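Local structure of attaching and effacing protein, pathogenesis factor (Escherichia coli, 4E9L) at residues 207-218 with 254-264; 329-337 with 378-386. The protein probably acts as an adhesin of the intimin/invasin family, this chain being a run of immunoglobulin-like domains, probably from its extracellular part. All coordinates share one frame; numbering follows the deposited sequence.

Contact 1: 207-218 with 254-264; sequences KAGESTTVTLVA and GSYVATLTTGG
Thr262 reaches back to the turn 207-210 and ties it to the end of strand 255-261. Its CB and CG2 both pack against Glu210 O. Thr262 OG1 donates to Glu210 O at 2.9 Å, in the carbonyl plane and on a lone pair. Thr262 N also donates to Glu210 O, so backbone and side chain of one residue grip one carbonyl. OG1 in turn takes a weak bond from Gly209 N. The first torsion, 66°, sets OG1 between the backbone N and the carbonyl carbon, which lets it stay close to Glu210 O. The turn is type II, closed by Glu210 N to Lys207 O.

From here strands 211-217 and 255-261 run antiparallel, at 153°. Regular backbone bonds join Thr212 with Leu260, Val214 with Ala258 and Leu216 with Tyr256. Ala218 N to Gly254 O, 2.9 Å, adds one more bond at the far end. On the buried face the Val214 and Leu260 side chains cross at a slant, Val214 CG2 touching Leu260 CB at 3.6 Å. Ala218 CB meets Tyr256 CE2 at 4.0 Å, while Leu216 O lies at the edge of that ring, in its plane. The other face is more polar. There a water bridges Thr213 OG1 and Thr259 OG1, and Ser211 CB touches Thr259 CG2 at 3.6 Å.

Tyr256 OH is hydrogen-bonded to the backbone Ile226 O and Leu229 N. The two strands are the central pair of a four-stranded sheet, flanked by 198-201 and 244-252. Leu216 and Leu260 pack on strand 267-275 of the facing sheet.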
loop_
_atom_site.group_PDB
_atom_site.type_symbol
_atom_site.label_atom_id
_atom_site.label_comp_id
_atom_site.label_asym_id
_atom_site.label_seq_id
_atom_site.Cartn_x
_atom_site.Cartn_y
_atom_site.Cartn_z
ATOM N N LYS A 207 3.420 15.635 3.153
ATOM C CA LYS A 207 3.537 17.047 2.788
ATOM C C LYS A 207 2.686 17.345 1.550
ATOM O O LYS A 207 2.632 16.521 0.623
ATOM C CB LYS A 207 4.993 17.442 2.556
ATOM C CG LYS A 207 5.836 17.393 3.819
ATOM C CD LYS A 207 7.174 18.078 3.566
ATOM C CE LYS A 207 7.991 18.216 4.833
ATOM N NZ LYS A 207 8.713 16.963 5.173
ATOM N N ALA A 208 2.004 18.518 1.551
ATOM C CA ALA A 208 1.140 18.965 0.453
ATOM C C ALA A 208 1.898 18.897 -0.879
ATOM O O ALA A 208 3.003 19.400 -0.980
ATOM C CB ALA A 208 0.653 20.400 0.714
ATOM N N GLY A 209 1.305 18.234 -1.865
ATOM C CA GLY A 209 1.912 18.038 -3.182
ATOM C C GLY A 209 2.680 16.731 -3.300
ATOM O O GLY A 209 3.015 16.314 -4.407
ATOM N N GLU A 210 2.992 16.074 -2.165
ATOM C CA GLU A 210 3.770 14.828 -2.164
ATOM C C GLU A 210 2.838 13.624 -2.109
ATOM O O GLU A 210 1.621 13.762 -1.916
ATOM C CB GLU A 210 4.818 14.789 -1.017
ATOM C CG GLU A 210 5.767 15.988 -0.946
ATOM C CD GLU A 210 6.591 16.280 -2.186
ATOM O OE1 GLU A 210 6.950 15.322 -2.911
ATOM O OE2 GLU A 210 6.882 17.473 -2.431
ATOM N N SER A 211 3.408 12.453 -2.291
ATOM C CA SER A 211 2.613 11.245 -2.352
ATOM C C SER A 211 3.092 10.191 -1.375
ATOM O O SER A 211 4.197 10.305 -0.825
ATOM C CB SER A 211 2.671 10.705 -3.778
ATOM O OG SER A 211 3.999 10.316 -4.082
ATOM N N THR A 212 2.245 9.180 -1.140
ATOM C CA THR A 212 2.551 7.998 -0.328
ATOM C C THR A 212 1.979 6.750 -1.025
ATOM O O THR A 212 1.222 6.873 -1.988
ATOM C CB THR A 212 2.080 8.160 1.152
ATOM O OG1 THR A 212 2.674 7.124 1.943
ATOM C CG2 THR A 212 0.574 8.061 1.317
ATOM N N THR A 213 2.352 5.561 -0.541
ATOM C CA THR A 213 1.873 4.294 -1.061
ATOM C C THR A 213 0.745 3.790 -0.194
ATOM O O THR A 213 0.823 3.821 1.041
ATOM C CB THR A 213 3.004 3.242 -1.164
ATOM O OG1 THR A 213 4.059 3.791 -1.955
ATOM C CG2 THR A 213 2.511 1.937 -1.810
ATOM N N VAL A 214 -0.308 3.372 -0.848
ATOM C CA VAL A 214 -1.484 2.772 -0.208
ATOM C C VAL A 214 -1.373 1.282 -0.501
ATOM O O VAL A 214 -1.158 0.923 -1.660
ATOM C CB VAL A 214 -2.802 3.340 -0.786
ATOM C CG1 VAL A 214 -4.020 2.724 -0.088
ATOM C CG2 VAL A 214 -2.834 4.839 -0.666
ATOM N N THR A 215 -1.528 0.421 0.518
ATOM C CA THR A 215 -1.514 -1.036 0.311
ATOM C C THR A 215 -2.885 -1.608 0.742
ATOM O O THR A 215 -3.378 -1.294 1.838
ATOM C CB THR A 215 -0.364 -1.714 1.119
ATOM O OG1 THR A 215 0.901 -1.177 0.739
ATOM C CG2 THR A 215 -0.302 -3.225 0.899
ATOM N N LEU A 216 -3.488 -2.441 -0.119
ATOM C CA LEU A 216 -4.713 -3.166 0.200
ATOM C C LEU A 216 -4.349 -4.661 0.286
ATOM O O LEU A 216 -3.697 -5.182 -0.613
ATOM C CB LEU A 216 -5.804 -2.977 -0.883
ATOM C CG LEU A 216 -7.056 -3.898 -0.728
ATOM C CD1 LEU A 216 -7.946 -3.464 0.480
ATOM C CD2 LEU A 216 -7.893 -3.896 -2.000
ATOM N N VAL A 217 -4.778 -5.347 1.347
ATOM C CA VAL A 217 -4.619 -6.794 1.418
ATOM C C VAL A 217 -6.089 -7.281 1.378
ATOM O O VAL A 217 -6.876 -6.983 2.278
ATOM C CB VAL A 217 -3.771 -7.312 2.616
ATOM C CG1 VAL A 217 -3.777 -8.834 2.647
ATOM C CG2 VAL A 217 -2.326 -6.823 2.499
ATOM N N ALA A 218 -6.479 -7.866 0.262
ATOM C CA ALA A 218 -7.873 -8.253 0.051
ATOM C C ALA A 218 -8.049 -9.713 0.401
ATOM O O ALA A 218 -7.279 -10.564 -0.063
ATOM C CB ALA A 218 -8.265 -8.019 -1.402
ATOM N N GLY A 254 -2.965 -11.548 -3.052
ATOM C CA GLY A 254 -4.034 -10.598 -2.740
ATOM C C GLY A 254 -3.596 -9.249 -2.204
ATOM O O GLY A 254 -4.364 -8.573 -1.518
ATOM N N SER A 255 -2.360 -8.851 -2.513
ATOM C CA SER A 255 -1.802 -7.566 -2.111
ATOM C C SER A 255 -1.867 -6.633 -3.320
ATOM O O SER A 255 -1.520 -7.042 -4.423
ATOM C CB SER A 255 -0.356 -7.750 -1.653
ATOM O OG SER A 255 0.195 -6.497 -1.291
ATOM N N TYR A 256 -2.321 -5.387 -3.131
ATOM C CA TYR A 256 -2.413 -4.407 -4.239
ATOM C C TYR A 256 -1.864 -3.097 -3.740
ATOM O O TYR A 256 -2.100 -2.739 -2.587
ATOM C CB TYR A 256 -3.876 -4.180 -4.690
ATOM C CG TYR A 256 -4.589 -5.444 -5.098
ATOM C CD1 TYR A 256 -4.780 -5.755 -6.439
ATOM C CD2 TYR A 256 -5.099 -6.323 -4.140
ATOM C CE1 TYR A 256 -5.459 -6.911 -6.820
ATOM C CE2 TYR A 256 -5.769 -7.487 -4.511
ATOM C CZ TYR A 256 -5.943 -7.777 -5.853
ATOM O OH TYR A 256 -6.581 -8.920 -6.236
ATOM N N VAL A 257 -1.146 -2.367 -4.589
ATOM C CA VAL A 257 -0.610 -1.067 -4.153
ATOM C C VAL A 257 -1.009 0.049 -5.102
ATOM O O VAL A 257 -1.195 -0.195 -6.296
ATOM C CB VAL A 257 0.928 -1.072 -3.909
ATOM C CG1 VAL A 257 1.323 -2.086 -2.817
ATOM C CG2 VAL A 257 1.701 -1.321 -5.218
ATOM N N ALA A 258 -1.095 1.288 -4.588
ATOM C CA ALA A 258 -1.398 2.455 -5.430
ATOM C C ALA A 258 -0.697 3.645 -4.839
ATOM O O ALA A 258 -0.326 3.625 -3.658
ATOM C CB ALA A 258 -2.916 2.705 -5.488
ATOM N N THR A 259 -0.519 4.686 -5.653
ATOM C CA THR A 259 0.051 5.964 -5.228
ATOM C C THR A 259 -1.055 6.958 -4.919
ATOM O O THR A 259 -1.894 7.252 -5.770
ATOM C CB THR A 259 1.012 6.535 -6.274
ATOM O OG1 THR A 259 1.996 5.548 -6.564
ATOM C CG2 THR A 259 1.695 7.840 -5.783
ATOM N N LEU A 260 -1.013 7.514 -3.720
ATOM C CA LEU A 260 -1.963 8.534 -3.295
ATOM C C LEU A 260 -1.171 9.836 -3.366
ATOM O O LEU A 260 -0.143 9.950 -2.689
ATOM C CB LEU A 260 -2.425 8.249 -1.836
ATOM C CG LEU A 260 -3.534 9.140 -1.232
ATOM C CD1 LEU A 260 -4.061 8.525 0.055
ATOM C CD2 LEU A 260 -2.995 10.505 -0.854
ATOM N N THR A 261 -1.617 10.794 -4.196
ATOM C CA THR A 261 -0.941 12.089 -4.304
ATOM C C THR A 261 -1.820 13.132 -3.619
ATOM O O THR A 261 -3.000 13.243 -3.942
ATOM C CB THR A 261 -0.661 12.492 -5.777
ATOM O OG1 THR A 261 -0.063 11.409 -6.493
ATOM C CG2 THR A 261 0.240 13.740 -5.880
ATOM N N THR A 262 -1.255 13.897 -2.693
ATOM C CA THR A 262 -2.029 14.966 -2.029
ATOM C C THR A 262 -1.969 16.221 -2.905
ATOM O O THR A 262 -1.071 16.343 -3.732
ATOM C CB THR A 262 -1.441 15.283 -0.638
ATOM O OG1 THR A 262 -0.151 15.844 -0.826
ATOM C CG2 THR A 262 -1.358 14.048 0.266
ATOM N N GLY A 263 -2.899 17.153 -2.690
ATOM C CA GLY A 263 -2.885 18.442 -3.381
ATOM C C GLY A 263 -2.409 19.525 -2.422
ATOM O O GLY A 263 -1.748 19.210 -1.430
ATOM N N GLY A 264 -2.818 20.774 -2.659
ATOM C CA GLY A 264 -2.417 21.926 -1.845
ATOM C C GLY A 264 -3.196 22.171 -0.563
ATOM O O GLY A 264 -2.895 23.111 0.192
HETATM O O HOH W 1 3.838 5.402 -4.208
#

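Contact 2: 329-337 with 378-386; sequences TGLKPDAPV and MPRVNGQNA
Asp334 holds Arg380 by its backbone N and the turn 381-384 by its carboxylate. Asp334 N donates to Arg380 O at 2.8 Å, tilted 33° from the carbonyl plane. Asp334 OD2 accepts from Gly383 N at 3.0 Å, met nearly along the C-O axis. CG stands beside the backbone N (chi1 -53°), which turns the carboxylate to the turn. A water accepts from Asn382 N and donates to Asp334 OD1 and Lys332 O. A second water joins Asp334 O to Arg380 N.

The tight part lies next to this. Pro333 CB meets Val381 CG2 at 3.9 Å, and Leu331 CD2 touches Val381 CG1 at 3.7 Å. Phe318 of strand 313-319 touches both Pro333 and Val381.

The other end is more exposed. Val337 CG2 sits over the centre of one face of the Arg380 guanidinium, 3.7 Å above its plane. Arg380 NE donates to Asn385 OD1 at 3.0 Å, which helps fix the group. Val337 and Met378 form an antiparallel hydrogen-bonded pair, with bonds both ways.

Residues 381-384 make a type I' turn, the tight two-residue connection of a beta hairpin. It joins 380-381 to 384-385 within an invasin-type, immunoglobulin-like domain.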
loop_
_atom_site.group_PDB
_atom_site.type_symbol
_atom_site.label_atom_id
_atom_site.label_comp_id
_atom_site.label_asym_id
_atom_site.label_seq_id
_atom_site.Cartn_x
_atom_site.Cartn_y
_atom_site.Cartn_z
ATOM N N THR A 329 4.486 24.658 9.848
ATOM C CA THR A 329 4.521 24.535 11.309
ATOM C C THR A 329 5.351 23.325 11.794
ATOM O O THR A 329 5.497 22.355 11.061
ATOM C CB THR A 329 3.061 24.569 11.844
ATOM O OG1 THR A 329 3.042 24.826 13.238
ATOM C CG2 THR A 329 2.264 23.303 11.526
ATOM N N GLY A 330 5.862 23.414 13.025
ATOM C CA GLY A 330 6.625 22.359 13.690
ATOM C C GLY A 330 7.971 22.046 13.076
ATOM O O GLY A 330 8.507 20.949 13.275
ATOM N N LEU A 331 8.554 23.017 12.361
ATOM C CA LEU A 331 9.818 22.822 11.677
ATOM C C LEU A 331 10.809 23.914 12.043
ATOM O O LEU A 331 10.776 25.035 11.488
ATOM C CB LEU A 331 9.579 22.715 10.158
ATOM C CG LEU A 331 10.787 22.611 9.244
ATOM C CD1 LEU A 331 11.582 21.325 9.494
ATOM C CD2 LEU A 331 10.366 22.728 7.785
ATOM N N LYS A 332 11.676 23.582 13.003
ATOM C CA LYS A 332 12.712 24.484 13.485
ATOM C C LYS A 332 13.829 24.836 12.475
ATOM O O LYS A 332 14.605 23.971 12.037
ATOM C CB LYS A 332 13.281 24.032 14.843
ATOM C CG LYS A 332 13.320 25.162 15.880
ATOM C CD LYS A 332 11.930 25.602 16.374
ATOM C CE LYS A 332 11.426 24.805 17.560
ATOM N NZ LYS A 332 12.251 25.025 18.781
ATOM N N PRO A 333 13.972 26.137 12.186
ATOM C CA PRO A 333 15.045 26.580 11.277
ATOM C C PRO A 333 16.441 26.352 11.851
ATOM O O PRO A 333 16.599 26.145 13.058
ATOM C CB PRO A 333 14.750 28.074 11.092
ATOM C CG PRO A 333 13.296 28.239 11.523
ATOM C CD PRO A 333 13.157 27.282 12.641
ATOM N N ASP A 334 17.459 26.364 10.972
ATOM C CA ASP A 334 18.858 26.212 11.357
ATOM C C ASP A 334 19.382 27.621 11.733
ATOM O O ASP A 334 18.635 28.610 11.667
ATOM C CB ASP A 334 19.680 25.690 10.142
ATOM C CG ASP A 334 19.162 24.429 9.460
ATOM O OD1 ASP A 334 18.704 23.519 10.171
ATOM O OD2 ASP A 334 19.281 24.331 8.211
ATOM N N ALA A 335 20.676 27.708 12.077
ATOM C CA ALA A 335 21.336 28.982 12.335
ATOM C C ALA A 335 21.358 29.747 10.997
ATOM O O ALA A 335 21.547 29.119 9.951
ATOM C CB ALA A 335 22.756 28.752 12.829
ATOM N N PRO A 336 21.084 31.068 10.978
ATOM C CA PRO A 336 21.183 31.809 9.706
ATOM C C PRO A 336 22.648 31.931 9.255
ATOM O O PRO A 336 23.559 31.684 10.038
ATOM C CB PRO A 336 20.616 33.207 10.034
ATOM C CG PRO A 336 20.211 33.176 11.468
ATOM C CD PRO A 336 20.849 31.978 12.114
ATOM N N VAL A 337 22.855 32.275 7.989
ATOM C CA VAL A 337 24.177 32.487 7.385
ATOM C C VAL A 337 24.371 34.028 7.276
ATOM O O VAL A 337 23.462 34.737 6.853
ATOM C CB VAL A 337 24.254 31.775 6.008
ATOM C CG1 VAL A 337 25.430 32.279 5.189
ATOM C CG2 VAL A 337 24.323 30.249 6.180
ATOM N N MET A 378 20.819 35.385 5.973
ATOM C CA MET A 378 20.113 34.380 5.191
ATOM C C MET A 378 19.611 33.256 6.084
ATOM O O MET A 378 20.415 32.455 6.586
ATOM C CB MET A 378 20.958 33.863 4.001
ATOM C CG MET A 378 20.272 32.747 3.174
ATOM S SD MET A 378 18.601 33.122 2.523
ATOM C CE MET A 378 19.017 34.346 1.224
ATOM N N PRO A 379 18.280 33.205 6.332
ATOM C CA PRO A 379 17.735 32.112 7.144
ATOM C C PRO A 379 17.907 30.784 6.397
ATOM O O PRO A 379 17.938 30.744 5.149
ATOM C CB PRO A 379 16.261 32.480 7.306
ATOM C CG PRO A 379 15.942 33.278 6.103
ATOM C CD PRO A 379 17.196 34.065 5.809
ATOM N N ARG A 380 18.030 29.715 7.169
ATOM C CA ARG A 380 18.234 28.370 6.655
ATOM C C ARG A 380 17.236 27.414 7.276
ATOM O O ARG A 380 16.992 27.461 8.493
ATOM C CB ARG A 380 19.677 27.901 6.976
ATOM C CG ARG A 380 20.744 28.529 6.099
ATOM C CD ARG A 380 20.865 27.706 4.835
ATOM N NE ARG A 380 21.747 28.320 3.850
ATOM C CZ ARG A 380 22.995 27.933 3.624
ATOM N NH1 ARG A 380 23.522 26.932 4.320
ATOM N NH2 ARG A 380 23.729 28.546 2.703
ATOM N N VAL A 381 16.684 26.522 6.443
ATOM C CA VAL A 381 15.724 25.496 6.883
ATOM C C VAL A 381 16.129 24.215 6.140
ATOM O O VAL A 381 16.173 24.218 4.910
ATOM C CB VAL A 381 14.238 25.901 6.605
ATOM C CG1 VAL A 381 13.290 24.749 6.905
ATOM C CG2 VAL A 381 13.823 27.130 7.406
ATOM N N ASN A 382 16.455 23.149 6.880
ATOM C CA ASN A 382 16.892 21.854 6.311
ATOM C C ASN A 382 18.036 22.024 5.295
ATOM O O ASN A 382 17.982 21.484 4.188
ATOM C CB ASN A 382 15.694 21.061 5.723
ATOM C CG ASN A 382 14.675 20.594 6.748
ATOM O OD1 ASN A 382 14.998 20.272 7.908
ATOM N ND2 ASN A 382 13.416 20.511 6.329
ATOM N N GLY A 383 19.025 22.837 5.675
ATOM C CA GLY A 383 20.192 23.158 4.870
ATOM C C GLY A 383 19.953 24.010 3.636
ATOM O O GLY A 383 20.870 24.169 2.828
ATOM N N GLN A 384 18.753 24.581 3.464
ATOM C CA GLN A 384 18.461 25.388 2.271
ATOM C C GLN A 384 18.158 26.849 2.619
ATOM O O GLN A 384 17.576 27.100 3.677
ATOM C CB GLN A 384 17.234 24.807 1.523
ATOM C CG GLN A 384 17.392 23.365 1.018
ATOM C CD GLN A 384 18.368 23.252 -0.126
ATOM O OE1 GLN A 384 19.486 22.755 0.034
ATOM N NE2 GLN A 384 17.974 23.726 -1.304
ATOM N N ASN A 385 18.439 27.796 1.677
ATOM C CA ASN A 385 18.073 29.206 1.839
ATOM C C ASN A 385 16.561 29.261 1.996
ATOM O O ASN A 385 15.837 28.622 1.232
ATOM C CB ASN A 385 18.502 30.043 0.640
ATOM C CG ASN A 385 19.990 30.271 0.556
ATOM O OD1 ASN A 385 20.778 29.846 1.406
ATOM N ND2 ASN A 385 20.401 30.947 -0.485
ATOM N N ALA A 386 16.096 29.942 3.032
ATOM C CA ALA A 386 14.683 29.951 3.379
ATOM C C ALA A 386 13.891 31.182 2.896
ATOM O O ALA A 386 12.666 31.212 3.037
ATOM C CB ALA A 386 14.536 29.746 4.879
HETATM O O HOH W 2 15.887 23.251 9.680
HETATM O O HOH W 3 17.653 30.378 9.968
#

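In the fold
The modelled chain is a row of similar beta domains, and the two contacts lie in successive domains. Starting from the N terminus, contact 1 comes first. Its second segment closes a loop of 35 residues that carries strands 231-236 and 244-252. The chain then passes through strands 267-275, 278-290, 300-303 and 313-319 before contact 2 opens. Contact 2 closes a loop of 40 residues holding strands 350-358 and 361-367. The loops are in series and neither encloses the other. Contact 1 joins neighbouring strands inside a sheet; contact 2 lays a largely irregular segment, which ends in strand 337-339, along the end of strand 373-381. Their centres lie about 29 Å apart. Gly264 reaches Asn326 by a hydrogen bond, linking the consecutive domains.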